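Local coordinates for putative pneumococcal surface protein (Streptococcus pneumoniae, PDB 4CNL) that binds choline through a chain of repeated beta hairpins, probably to hold the protein on the choline-bearing teichoic acids of the pneumococcal cell wall, at residues 5-9 with 10-14; 44-47 with 48-51; 123-127 with 128-132; 163-166 with 167-171. One frame throughout, in Å; residues are numbered along the deposited sequence.

Contact 1 (5-9 with 10-14); sequences WVKQD and GAWYY. With CHT (choline ion), chain D.
Trp5 and Trp12 belong to neighbouring strands of a beta hairpin, the basic unit of a choline-binding repeat, and both indoles reach one choline. The choline methyl C7 sits over the centre of one Trp5 face, 3.4 Å from CD2, while C8 lies over a face of Trp12, 3.8 Å from CE3. Electron-rich indoles suit a quaternary ammonium, which offers charge but no N-H. Tyr30, Met38 and Asp58 complete this pocket.

Each indole is backed by a residue on its other face. Behind Trp5 stands Tyr14, whose edge meets that face in a T-shaped pair, the planes at 64°; its CB adds a CH-pi contact with the six-membered ring. Behind Trp12 lies Lys7, its CB 3.7 Å from the six-membered ring centroid of Trp12. Because CG is anti to the backbone N (chi1 -165°) and the chain extended, CD continues over that face to lie 3.7 Å from Trp12 NE1.

Backbone bonds close the hairpin: Val6 and Tyr13 exchange two, Gln8 and Ala11 two more around a type I' turn. Gly10 suits the positive phi of that turn. On the face bearing Val6 and Gln8, a water donates to Asp9 O and hydrogen-bonds Tyr13 OH at 2.6 Å.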
loop_
_atom_site.group_PDB
_atom_site.type_symbol
_atom_site.label_atom_id
_atom_site.label_comp_id
_atom_site.label_asym_id
_atom_site.label_seq_id
_atom_site.Cartn_x
_atom_site.Cartn_y
_atom_site.Cartn_z
ATOM N N TRP A 5 12.255 29.021 -16.646
ATOM C CA TRP A 5 10.973 28.520 -17.124
ATOM C C TRP A 5 10.316 29.492 -18.097
ATOM O O TRP A 5 10.187 30.683 -17.812
ATOM C CB TRP A 5 10.046 28.255 -15.945
ATOM C CG TRP A 5 10.421 27.029 -15.181
ATOM C CD1 TRP A 5 11.065 26.969 -13.983
ATOM C CD2 TRP A 5 10.175 25.678 -15.578
ATOM N NE1 TRP A 5 11.225 25.661 -13.600
ATOM C CE2 TRP A 5 10.697 24.847 -14.569
ATOM C CE3 TRP A 5 9.560 25.092 -16.689
ATOM C CZ2 TRP A 5 10.622 23.459 -14.636
ATOM C CZ3 TRP A 5 9.491 23.714 -16.758
ATOM C CH2 TRP A 5 10.012 22.910 -15.737
ATOM N N VAL A 6 9.889 28.967 -19.237
ATOM C CA VAL A 6 9.321 29.773 -20.313
ATOM C C VAL A 6 8.136 29.034 -20.908
ATOM O O VAL A 6 8.259 27.855 -21.237
ATOM C CB VAL A 6 10.362 30.037 -21.424
ATOM C CG1 VAL A 6 9.713 30.698 -22.616
ATOM C CG2 VAL A 6 11.521 30.874 -20.893
ATOM N N LYS A 7 6.996 29.703 -21.043
ATOM C CA LYS A 7 5.838 29.071 -21.680
ATOM C C LYS A 7 5.780 29.461 -23.154
ATOM O O LYS A 7 5.736 30.648 -23.491
ATOM C CB LYS A 7 4.535 29.455 -20.970
ATOM C CG LYS A 7 3.353 28.561 -21.330
ATOM C CD LYS A 7 2.178 28.804 -20.400
ATOM C CE LYS A 7 1.023 27.877 -20.726
ATOM N NZ LYS A 7 -0.195 28.238 -19.946
ATOM N N GLN A 8 5.804 28.452 -24.018
ATOM C CA GLN A 8 5.804 28.633 -25.470
ATOM C C GLN A 8 4.812 27.703 -26.123
ATOM O O GLN A 8 4.852 26.495 -25.872
ATOM C CB GLN A 8 7.168 28.318 -26.084
ATOM C CG GLN A 8 8.375 28.750 -25.338
ATOM C CD GLN A 8 9.598 28.633 -26.215
ATOM O OE1 GLN A 8 10.391 27.694 -26.087
ATOM N NE2 GLN A 8 9.742 29.571 -27.142
ATOM N N ASP A 9 3.965 28.243 -26.995
ATOM C CA ASP A 9 3.030 27.437 -27.783
ATOM C C ASP A 9 2.288 26.417 -26.919
ATOM O O ASP A 9 2.217 25.234 -27.255
ATOM C CB ASP A 9 3.772 26.736 -28.919
ATOM C CG ASP A 9 2.834 26.169 -29.979
ATOM O OD1 ASP A 9 1.717 26.709 -30.154
ATOM O OD2 ASP A 9 3.221 25.175 -30.628
ATOM N N GLY A 10 1.779 26.885 -25.784
ATOM C CA GLY A 10 0.908 26.092 -24.938
ATOM C C GLY A 10 1.567 25.143 -23.957
ATOM O O GLY A 10 0.872 24.403 -23.264
ATOM N N ALA A 11 2.895 25.146 -23.884
ATOM C CA ALA A 11 3.589 24.235 -22.978
ATOM C C ALA A 11 4.712 24.945 -22.248
ATOM O O ALA A 11 5.236 25.939 -22.736
ATOM C CB ALA A 11 4.145 23.038 -23.734
ATOM N N TRP A 12 5.084 24.416 -21.086
ATOM C CA TRP A 12 6.209 24.954 -20.328
ATOM C C TRP A 12 7.506 24.291 -20.747
ATOM O O TRP A 12 7.559 23.067 -20.930
ATOM C CB TRP A 12 5.985 24.770 -18.813
ATOM C CG TRP A 12 5.064 25.802 -18.236
ATOM C CD1 TRP A 12 3.745 25.645 -17.928
ATOM C CD2 TRP A 12 5.391 27.161 -17.933
ATOM N NE1 TRP A 12 3.234 26.822 -17.436
ATOM C CE2 TRP A 12 4.225 27.768 -17.432
ATOM C CE3 TRP A 12 6.561 27.925 -18.038
ATOM C CZ2 TRP A 12 4.191 29.101 -17.035
ATOM C CZ3 TRP A 12 6.528 29.252 -17.632
ATOM C CH2 TRP A 12 5.350 29.824 -17.139
ATOM N N TYR A 13 8.535 25.116 -20.931
ATOM C CA TYR A 13 9.888 24.665 -21.247
ATOM C C TYR A 13 10.846 25.208 -20.198
ATOM O O TYR A 13 10.589 26.253 -19.596
ATOM C CB TYR A 13 10.327 25.155 -22.641
ATOM C CG TYR A 13 9.507 24.560 -23.752
ATOM C CD1 TYR A 13 8.256 25.076 -24.066
ATOM C CD2 TYR A 13 9.972 23.469 -24.473
ATOM C CE1 TYR A 13 7.488 24.524 -25.082
ATOM C CE2 TYR A 13 9.213 22.901 -25.482
ATOM C CZ TYR A 13 7.976 23.441 -25.786
ATOM O OH TYR A 13 7.216 22.880 -26.785
ATOM N N TYR A 14 11.967 24.527 -20.006
ATOM C CA TYR A 14 12.987 25.040 -19.108
ATOM C C TYR A 14 14.288 25.264 -19.864
ATOM O O TYR A 14 14.842 24.340 -20.445
ATOM C CB TYR A 14 13.208 24.096 -17.919
ATOM C CG TYR A 14 14.192 24.673 -16.932
ATOM C CD1 TYR A 14 13.783 25.593 -15.970
ATOM C CD2 TYR A 14 15.533 24.318 -16.978
ATOM C CE1 TYR A 14 14.693 26.146 -15.080
ATOM C CE2 TYR A 14 16.444 24.857 -16.085
ATOM C CZ TYR A 14 16.021 25.766 -15.146
ATOM O OH TYR A 14 16.932 26.294 -14.260
HETATM C C4 CHT D . 3.841 26.101 -13.685
HETATM C C5 CHT D . 5.130 25.411 -14.124
HETATM C C6 CHT D . 6.054 26.356 -12.158
HETATM C C7 CHT D . 7.424 25.199 -13.680
HETATM C C8 CHT D . 6.533 27.309 -14.249
HETATM O O6 CHT D . 2.855 25.114 -13.403
HETATM N N1 CHT D . 6.285 26.075 -13.554
HETATM O O HOH W 1 4.776 23.737 -27.311
#

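Contact 2 (44-47 with 48-51); sequences IYDS and SYQA. With CHT (choline ion), chain I.
The loop that joins the strands of a choline-binding hairpin is organised here by Asp46, whose carboxylate and carbonyl oxygens both accept bonds from residues 48-51. With CG anti to the backbone N (chi1 -166°), OD1 reaches the turn and receives Ser48 N at 2.9 Å, nearly in line with the C-O bond. Ser48 OG also donates to OD1, though the modelled bond is so short that its exact length is doubtful, and Tyr49 N adds a weak one. Serine suits this spot with a small side chain whose OG shares a water with the acid: the water donates to both Asp46 OD2 and Ser48 OG. OD2 also accepts a bond from Trp26 NE1.

Asp46 is paired with two successive residues, Gln50 and Ala51, in a G1 beta bulge. Asp46 N donates to Ala51 O at 2.9 Å, whereas the return bond from Ala51 N to Asp46 O is weak. Tyr45 lies across the bulge: Ala51 O sits above one face of its ring, and its OH is 3.3 Å from Gln50 CA.

Tyr49 carries the loop into a choline pocket shared with Trp26 and Tyr53. Asp46 meets its ring at the edge, OD2 lying 3.4 Å from CD2, while choline C7 rests over a face, 3.5 Å from CZ.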
loop_
_atom_site.group_PDB
_atom_site.type_symbol
_atom_site.label_atom_id
_atom_site.label_comp_id
_atom_site.label_asym_id
_atom_site.label_seq_id
_atom_site.Cartn_x
_atom_site.Cartn_y
_atom_site.Cartn_z
ATOM N N ILE A 44 5.227 9.081 -15.950
ATOM C CA ILE A 44 6.491 8.978 -16.663
ATOM C C ILE A 44 7.358 7.889 -16.043
ATOM O O ILE A 44 7.478 7.823 -14.820
ATOM C CB ILE A 44 7.264 10.331 -16.627
ATOM C CG1 ILE A 44 6.667 11.323 -17.625
ATOM C CG2 ILE A 44 8.749 10.116 -16.886
ATOM C CD1 ILE A 44 6.936 10.972 -19.060
ATOM N N TYR A 45 7.945 7.026 -16.873
ATOM C CA TYR A 45 8.950 6.098 -16.378
ATOM C C TYR A 45 10.343 6.664 -16.601
ATOM O O TYR A 45 10.740 6.959 -17.734
ATOM C CB TYR A 45 8.839 4.718 -17.039
ATOM C CG TYR A 45 9.724 3.700 -16.364
ATOM C CD1 TYR A 45 9.279 2.997 -15.249
ATOM C CD2 TYR A 45 11.012 3.457 -16.816
ATOM C CE1 TYR A 45 10.093 2.072 -14.613
ATOM C CE2 TYR A 45 11.835 2.528 -16.188
ATOM C CZ TYR A 45 11.369 1.839 -15.085
ATOM O OH TYR A 45 12.186 0.914 -14.451
ATOM N N ASP A 46 11.083 6.824 -15.513
ATOM C CA ASP A 46 12.455 7.309 -15.601
ATOM C C ASP A 46 13.399 6.116 -15.590
ATOM O O ASP A 46 13.524 5.430 -14.577
ATOM C CB ASP A 46 12.770 8.265 -14.449
ATOM C CG ASP A 46 14.045 9.044 -14.683
ATOM O OD1 ASP A 46 15.009 8.441 -15.186
ATOM O OD2 ASP A 46 14.086 10.256 -14.379
ATOM N N SER A 47 14.067 5.867 -16.713
ATOM C CA SER A 47 14.917 4.687 -16.819
ATOM C C SER A 47 16.136 4.798 -15.911
ATOM O O SER A 47 16.716 3.785 -15.518
ATOM C CB SER A 47 15.363 4.467 -18.266
ATOM O OG SER A 47 14.267 4.121 -19.093
ATOM N N SER A 48 16.511 6.027 -15.565
ATOM C CA SER A 48 17.707 6.248 -14.755
ATOM C C SER A 48 17.445 6.029 -13.268
ATOM O O SER A 48 18.362 5.691 -12.517
ATOM C CB SER A 48 18.266 7.655 -14.992
ATOM O OG SER A 48 17.328 8.658 -14.640
ATOM N N TYR A 49 16.197 6.224 -12.845
ATOM C CA TYR A 49 15.804 5.948 -11.465
ATOM C C TYR A 49 15.120 4.596 -11.344
ATOM O O TYR A 49 14.793 4.167 -10.238
ATOM C CB TYR A 49 14.865 7.036 -10.930
ATOM C CG TYR A 49 15.545 8.339 -10.579
ATOM C CD1 TYR A 49 16.054 8.558 -9.306
ATOM C CD2 TYR A 49 15.672 9.351 -11.516
ATOM C CE1 TYR A 49 16.674 9.750 -8.979
ATOM C CE2 TYR A 49 16.294 10.545 -11.200
ATOM C CZ TYR A 49 16.790 10.738 -9.930
ATOM O OH TYR A 49 17.407 11.927 -9.613
ATOM N N GLN A 50 14.907 3.945 -12.486
ATOM C CA GLN A 50 14.185 2.681 -12.567
ATOM C C GLN A 50 12.847 2.743 -11.827
ATOM O O GLN A 50 12.553 1.888 -10.994
ATOM C CB GLN A 50 15.039 1.533 -12.013
ATOM C CG GLN A 50 16.173 1.097 -12.926
ATOM C CD GLN A 50 17.502 1.736 -12.575
ATOM O OE1 GLN A 50 17.570 2.916 -12.229
ATOM N NE2 GLN A 50 18.573 0.952 -12.656
ATOM N N ALA A 51 12.044 3.761 -12.130
ATOM C CA ALA A 51 10.798 3.980 -11.402
ATOM C C ALA A 51 9.790 4.819 -12.176
ATOM O O ALA A 51 10.150 5.654 -13.004
ATOM C CB ALA A 51 11.086 4.635 -10.055
HETATM C C4 CHT I . 13.164 13.847 -5.875
HETATM C C5 CHT I . 13.850 13.073 -6.997
HETATM C C6 CHT I . 13.339 14.689 -8.670
HETATM C C7 CHT I . 13.752 12.430 -9.243
HETATM C C8 CHT I . 11.777 13.034 -8.121
HETATM O O6 CHT I . 13.884 15.044 -5.614
HETATM N N1 CHT I . 13.182 13.310 -8.261
HETATM O O HOH W 2 16.464 11.424 -15.278
#

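Contact 3 (123-127 with 128-132); sequences WVYDA and TYQAW. With CHT (choline ion), chain C; CHT (choline ion), chain F.
Trp132 is held between a choline and Tyr125. Tyr125 CB makes a CH-pi contact with the six-membered ring, almost on its normal. With Tyr125 CG anti to the backbone N (chi1 -172°), the edge of the tyrosine is set against the same indole face in a T-shaped arrangement, the planes at 66°, with Tyr125 CD1 3.6 Å from Trp132 NE1. Farther out, its OH reaches Gln130 CA. Trp123 meets Trp132 at about a right angle, its CB 3.9 Å from CE3.

The two indoles receive the same choline: methyl C7 lies over the centre of the Trp123 ring, 3.5 Å from CD2, and methyl C6 over the centre of the Trp132 ring, 3.6 Å from its CD2. Broad aromatic faces suit the methylated ammonium, and Tyr150 and Met158 complete the pocket. A second choline lies near Tyr129, whose OH is 3.2 Å from its C7, so this single hairpin of a choline-binding repeat serves two sites.

Polar bonds shape the connection between its strands. A G1 beta bulge sets Gln130 and Ala131 together opposite Asp126: Asp126 N donates to Ala131 O at 3.0 Å and Gln130 N gives Asp126 O a weak bond. Gln130, the first bulge residue, has the left-handed backbone conformation that this bulge calls for. Asp126 OD2 accepts a bond from NE1 of Trp106, a residue that also lines the second pocket. A water bridges two residues of the loop, donating to Ala127 O and accepting from Gln130 NE2 at 2.7 Å.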
loop_
_atom_site.group_PDB
_atom_site.type_symbol
_atom_site.label_atom_id
_atom_site.label_comp_id
_atom_site.label_asym_id
_atom_site.label_seq_id
_atom_site.Cartn_x
_atom_site.Cartn_y
_atom_site.Cartn_z
ATOM N N TRP A 123 -9.830 -8.524 14.681
ATOM C CA TRP A 123 -10.497 -9.637 14.032
ATOM C C TRP A 123 -10.982 -9.237 12.646
ATOM O O TRP A 123 -11.457 -8.117 12.440
ATOM C CB TRP A 123 -11.686 -10.098 14.874
ATOM C CG TRP A 123 -11.304 -10.783 16.142
ATOM C CD1 TRP A 123 -11.128 -10.215 17.376
ATOM C CD2 TRP A 123 -11.055 -12.178 16.300
ATOM N NE1 TRP A 123 -10.782 -11.184 18.293
ATOM C CE2 TRP A 123 -10.723 -12.395 17.654
ATOM C CE3 TRP A 123 -11.074 -13.270 15.423
ATOM C CZ2 TRP A 123 -10.429 -13.661 18.155
ATOM C CZ3 TRP A 123 -10.782 -14.525 15.923
ATOM C CH2 TRP A 123 -10.459 -14.710 17.276
ATOM N N VAL A 124 -10.832 -10.132 11.680
ATOM C CA VAL A 124 -11.438 -9.923 10.376
ATOM C C VAL A 124 -12.174 -11.184 9.953
ATOM O O VAL A 124 -11.796 -12.298 10.318
ATOM C CB VAL A 124 -10.404 -9.546 9.289
ATOM C CG1 VAL A 124 -9.604 -8.313 9.709
ATOM C CG2 VAL A 124 -9.494 -10.727 8.974
ATOM N N TYR A 125 -13.246 -10.996 9.199
ATOM C CA TYR A 125 -13.974 -12.117 8.639
ATOM C C TYR A 125 -13.610 -12.275 7.176
ATOM O O TYR A 125 -13.806 -11.357 6.377
ATOM C CB TYR A 125 -15.477 -11.932 8.808
ATOM C CG TYR A 125 -16.273 -13.157 8.428
ATOM C CD1 TYR A 125 -16.401 -14.225 9.312
ATOM C CD2 TYR A 125 -16.917 -13.244 7.194
ATOM C CE1 TYR A 125 -17.134 -15.343 8.973
ATOM C CE2 TYR A 125 -17.659 -14.367 6.850
ATOM C CZ TYR A 125 -17.766 -15.408 7.748
ATOM O OH TYR A 125 -18.502 -16.532 7.413
ATOM N N ASP A 126 -13.075 -13.437 6.824
ATOM C CA ASP A 126 -12.706 -13.705 5.442
ATOM C C ASP A 126 -13.891 -14.331 4.733
ATOM O O ASP A 126 -14.252 -15.474 5.004
ATOM C CB ASP A 126 -11.482 -14.619 5.352
ATOM C CG ASP A 126 -10.975 -14.780 3.921
ATOM O OD1 ASP A 126 -11.610 -15.529 3.149
ATOM O OD2 ASP A 126 -9.931 -14.177 3.574
ATOM N N ALA A 127 -14.498 -13.568 3.829
ATOM C CA ALA A 127 -15.706 -14.004 3.135
ATOM C C ALA A 127 -15.490 -15.284 2.337
ATOM O O ALA A 127 -16.413 -16.081 2.175
ATOM C CB ALA A 127 -16.214 -12.892 2.219
ATOM N N THR A 128 -14.274 -15.492 1.842
ATOM C CA THR A 128 -13.998 -16.667 1.026
ATOM C C THR A 128 -13.847 -17.922 1.892
ATOM O O THR A 128 -14.388 -18.977 1.560
ATOM C CB THR A 128 -12.735 -16.456 0.134
ATOM O OG1 THR A 128 -11.582 -16.174 0.942
ATOM C CG2 THR A 128 -12.956 -15.291 -0.806
ATOM N N TYR A 129 -13.146 -17.808 3.017
ATOM C CA TYR A 129 -12.979 -18.954 3.910
ATOM C C TYR A 129 -14.211 -19.162 4.804
ATOM O O TYR A 129 -14.372 -20.231 5.400
ATOM C CB TYR A 129 -11.736 -18.789 4.797
ATOM C CG TYR A 129 -10.395 -18.771 4.081
ATOM C CD1 TYR A 129 -9.959 -19.852 3.319
ATOM C CD2 TYR A 129 -9.545 -17.680 4.215
ATOM C CE1 TYR A 129 -8.714 -19.826 2.686
ATOM C CE2 TYR A 129 -8.313 -17.647 3.598
ATOM C CZ TYR A 129 -7.899 -18.717 2.836
ATOM O OH TYR A 129 -6.664 -18.654 2.226
ATOM N N GLN A 130 -15.058 -18.135 4.898
ATOM C CA GLN A 130 -16.212 -18.116 5.814
ATOM C C GLN A 130 -15.755 -18.427 7.235
ATOM O O GLN A 130 -16.259 -19.345 7.888
ATOM C CB GLN A 130 -17.306 -19.099 5.365
ATOM C CG GLN A 130 -17.857 -18.774 3.972
ATOM C CD GLN A 130 -18.986 -19.691 3.538
ATOM O OE1 GLN A 130 -19.662 -20.312 4.363
ATOM N NE2 GLN A 130 -19.203 -19.773 2.228
ATOM N N ALA A 131 -14.784 -17.652 7.701
ATOM C CA ALA A 131 -14.217 -17.847 9.031
ATOM C C ALA A 131 -13.563 -16.570 9.523
ATOM O O ALA A 131 -13.110 -15.750 8.724
ATOM C CB ALA A 131 -13.216 -18.957 9.013
ATOM N N TRP A 132 -13.503 -16.424 10.843
ATOM C CA TRP A 132 -12.799 -15.313 11.472
ATOM C C TRP A 132 -11.318 -15.618 11.603
ATOM O O TRP A 132 -10.930 -16.761 11.844
ATOM C CB TRP A 132 -13.378 -15.026 12.861
ATOM C CG TRP A 132 -14.721 -14.390 12.825
ATOM C CD1 TRP A 132 -15.930 -15.006 12.939
ATOM C CD2 TRP A 132 -14.989 -12.997 12.662
ATOM N NE1 TRP A 132 -16.944 -14.074 12.864
ATOM C CE2 TRP A 132 -16.388 -12.832 12.697
ATOM C CE3 TRP A 132 -14.177 -11.866 12.519
ATOM C CZ2 TRP A 132 -16.995 -11.586 12.568
ATOM C CZ3 TRP A 132 -14.775 -10.634 12.386
ATOM C CH2 TRP A 132 -16.174 -10.498 12.413
HETATM C C4 CHT C . -14.383 -11.022 18.754
HETATM C C5 CHT C . -15.553 -11.923 18.386
HETATM C C6 CHT C . -15.104 -11.917 16.054
HETATM C C7 CHT C . -14.086 -13.556 17.447
HETATM C C8 CHT C . -16.369 -13.616 17.035
HETATM O O6 CHT C . -14.584 -9.737 18.177
HETATM N N1 CHT C . -15.255 -12.735 17.226
HETATM C C4 CHT F . -2.612 -19.362 6.181
HETATM C C5 CHT F . -3.846 -18.970 5.378
HETATM C C6 CHT F . -2.942 -16.783 5.169
HETATM C C7 CHT F . -5.186 -17.206 4.630
HETATM C C8 CHT F . -4.484 -17.255 6.883
HETATM O O6 CHT F . -2.613 -20.768 6.384
HETATM N N1 CHT F . -4.113 -17.555 5.522
HETATM O O HOH W 3 -18.218 -17.849 0.624
#

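Contact 4 (163-166 with 167-171); sequences WVDG and GRYYV. With CHT (choline ion), chain E.
Arg168 closes back on Asp165 across the tip of the last hairpin in the array of choline-binding repeats, where residues 165-168 form a type I' turn and Arg168 and Tyr169 share Val164 in a classic beta bulge. Its CB lies 3.5 Å from Asp165 O, and CG lies 3.6 Å from both Asp165 O and Gly166 O. CD continues outward, and the bend at chi3 (-69°) swings the guanidinium back over the turn. NE then donates to Asp165 O at 2.8 Å, almost straight, with the oxygen in the guanidinium plane. At the tip, NH2 forms a salt bridge with Asp165 OD1, approaching from above the carboxylate plane. Arginine suits this place because two of its nitrogens can grip a backbone and a side-chain oxygen of one residue. Gly166 and Gly167 accept the positive phi angles of the turn.

Asp165 OD2 is bound instead by Trp146 NE1, and the carboxylate runs alongside the Tyr169 ring, their planes 21° apart. One face of that tyrosine ring meets choline C7, in a pocket that Trp146 and Trp177 also line.

On the other side of the hairpin Tyr170 packs over Trp163, its CB 3.6 Å from the six-membered ring centroid. Tyr170 OH is hydrogen-bonded to Asn161 OD1. Between the strands, Val164 N donates to Tyr169 O at 2.8 Å.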
loop_
_atom_site.group_PDB
_atom_site.type_symbol
_atom_site.label_atom_id
_atom_site.label_comp_id
_atom_site.label_asym_id
_atom_site.label_seq_id
_atom_site.Cartn_x
_atom_site.Cartn_y
_atom_site.Cartn_z
ATOM N N TRP A 163 -12.947 -29.545 20.339
ATOM C CA TRP A 163 -11.904 -29.574 21.347
ATOM C C TRP A 163 -10.605 -29.073 20.731
ATOM O O TRP A 163 -10.226 -29.493 19.638
ATOM C CB TRP A 163 -11.743 -30.989 21.897
ATOM C CG TRP A 163 -12.908 -31.381 22.735
ATOM C CD1 TRP A 163 -14.077 -31.945 22.306
ATOM C CD2 TRP A 163 -13.038 -31.207 24.145
ATOM N NE1 TRP A 163 -14.926 -32.141 23.372
ATOM C CE2 TRP A 163 -14.310 -31.693 24.513
ATOM C CE3 TRP A 163 -12.204 -30.684 25.136
ATOM C CZ2 TRP A 163 -14.762 -31.675 25.829
ATOM C CZ3 TRP A 163 -12.654 -30.675 26.445
ATOM C CH2 TRP A 163 -13.917 -31.158 26.777
ATOM N N VAL A 164 -9.935 -28.165 21.426
ATOM C CA VAL A 164 -8.751 -27.500 20.885
ATOM C C VAL A 164 -7.599 -27.467 21.874
ATOM O O VAL A 164 -7.785 -27.734 23.066
ATOM C CB VAL A 164 -9.049 -26.037 20.483
ATOM C CG1 VAL A 164 -10.191 -25.964 19.465
ATOM C CG2 VAL A 164 -9.366 -25.203 21.712
ATOM N N ASP A 165 -6.421 -27.104 21.363
ATOM C CA ASP A 165 -5.229 -26.849 22.173
ATOM C C ASP A 165 -4.814 -28.115 22.915
ATOM O O ASP A 165 -4.927 -28.197 24.140
ATOM C CB ASP A 165 -5.486 -25.695 23.147
ATOM C CG ASP A 165 -4.230 -25.211 23.825
ATOM O OD1 ASP A 165 -3.131 -25.682 23.460
ATOM O OD2 ASP A 165 -4.342 -24.343 24.718
ATOM N N GLY A 166 -4.338 -29.100 22.157
ATOM C CA GLY A 166 -3.961 -30.387 22.715
ATOM C C GLY A 166 -5.171 -31.131 23.232
ATOM O O GLY A 166 -5.065 -31.930 24.165
ATOM N N GLY A 167 -6.330 -30.845 22.639
ATOM C CA GLY A 167 -7.581 -31.464 23.040
ATOM C C GLY A 167 -8.008 -31.195 24.476
ATOM O O GLY A 167 -8.737 -32.001 25.065
ATOM N N ARG A 168 -7.563 -30.073 25.043
ATOM C CA ARG A 168 -7.810 -29.782 26.456
ATOM C C ARG A 168 -9.025 -28.894 26.715
ATOM O O ARG A 168 -9.602 -28.936 27.804
ATOM C CB ARG A 168 -6.570 -29.132 27.080
ATOM C CG ARG A 168 -5.405 -30.096 27.208
ATOM C CD ARG A 168 -4.160 -29.390 27.677
ATOM N NE ARG A 168 -3.646 -28.482 26.639
ATOM C CZ ARG A 168 -2.585 -27.699 26.802
ATOM N NH1 ARG A 168 -1.943 -27.710 27.960
ATOM N NH2 ARG A 168 -2.167 -26.906 25.818
ATOM N N TYR A 169 -9.406 -28.085 25.726
ATOM C CA TYR A 169 -10.432 -27.066 25.928
ATOM C C TYR A 169 -11.547 -27.208 24.915
ATOM O O TYR A 169 -11.284 -27.420 23.727
ATOM C CB TYR A 169 -9.836 -25.664 25.808
ATOM C CG TYR A 169 -8.800 -25.327 26.843
ATOM C CD1 TYR A 169 -9.175 -24.783 28.066
ATOM C CD2 TYR A 169 -7.451 -25.540 26.601
ATOM C CE1 TYR A 169 -8.235 -24.467 29.024
ATOM C CE2 TYR A 169 -6.500 -25.221 27.557
ATOM C CZ TYR A 169 -6.902 -24.685 28.766
ATOM O OH TYR A 169 -5.979 -24.363 29.738
ATOM N N TYR A 170 -12.786 -27.078 25.372
ATOM C CA TYR A 170 -13.930 -27.145 24.472
ATOM C C TYR A 170 -14.442 -25.747 24.155
ATOM O O TYR A 170 -14.805 -24.975 25.057
ATOM C CB TYR A 170 -15.063 -27.994 25.075
ATOM C CG TYR A 170 -16.309 -27.930 24.223
ATOM C CD1 TYR A 170 -16.421 -28.702 23.067
ATOM C CD2 TYR A 170 -17.354 -27.073 24.552
ATOM C CE1 TYR A 170 -17.559 -28.624 22.264
ATOM C CE2 TYR A 170 -18.488 -26.989 23.757
ATOM C CZ TYR A 170 -18.576 -27.766 22.615
ATOM O OH TYR A 170 -19.707 -27.677 21.823
ATOM N N VAL A 171 -14.477 -25.405 22.871
ATOM C CA VAL A 171 -15.145 -24.171 22.494
ATOM C C VAL A 171 -16.508 -24.487 21.892
ATOM O O VAL A 171 -16.645 -25.412 21.096
ATOM C CB VAL A 171 -14.310 -23.339 21.503
ATOM C CG1 VAL A 171 -13.040 -22.849 22.181
ATOM C CG2 VAL A 171 -13.961 -24.156 20.267
HETATM C C4 CHT E . -6.275 -21.052 27.980
HETATM C C5 CHT E . -6.856 -19.715 27.542
HETATM C C6 CHT E . -8.905 -18.615 27.190
HETATM C C7 CHT E . -8.836 -20.960 27.446
HETATM C C8 CHT E . -8.397 -19.554 29.289
HETATM O O6 CHT E . -4.887 -21.047 27.679
HETATM N N1 CHT E . -8.258 -19.709 27.865
#

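In the fold
Contacts 1 to 4 follow one another along the chain, each confined to one two-stranded antiparallel hairpin or its connecting loop: strands 4-8 and 11-15, 42-46 and 51-55, 122-126 and 131-135, 162-164 and 169-171. None touches another. Centres of contacts 1 and 2 are 23 Å apart, those of contacts 3 and 4 are 21 Å apart, and the two pairs lie on opposite sides of the chain's centre. From contact 1 to contact 4 the centres span 73 Å. This all-beta, elongated array spaces its choline sites along its length, an arrangement consistent with gripping several choline groups of a teichoic acid chain at once.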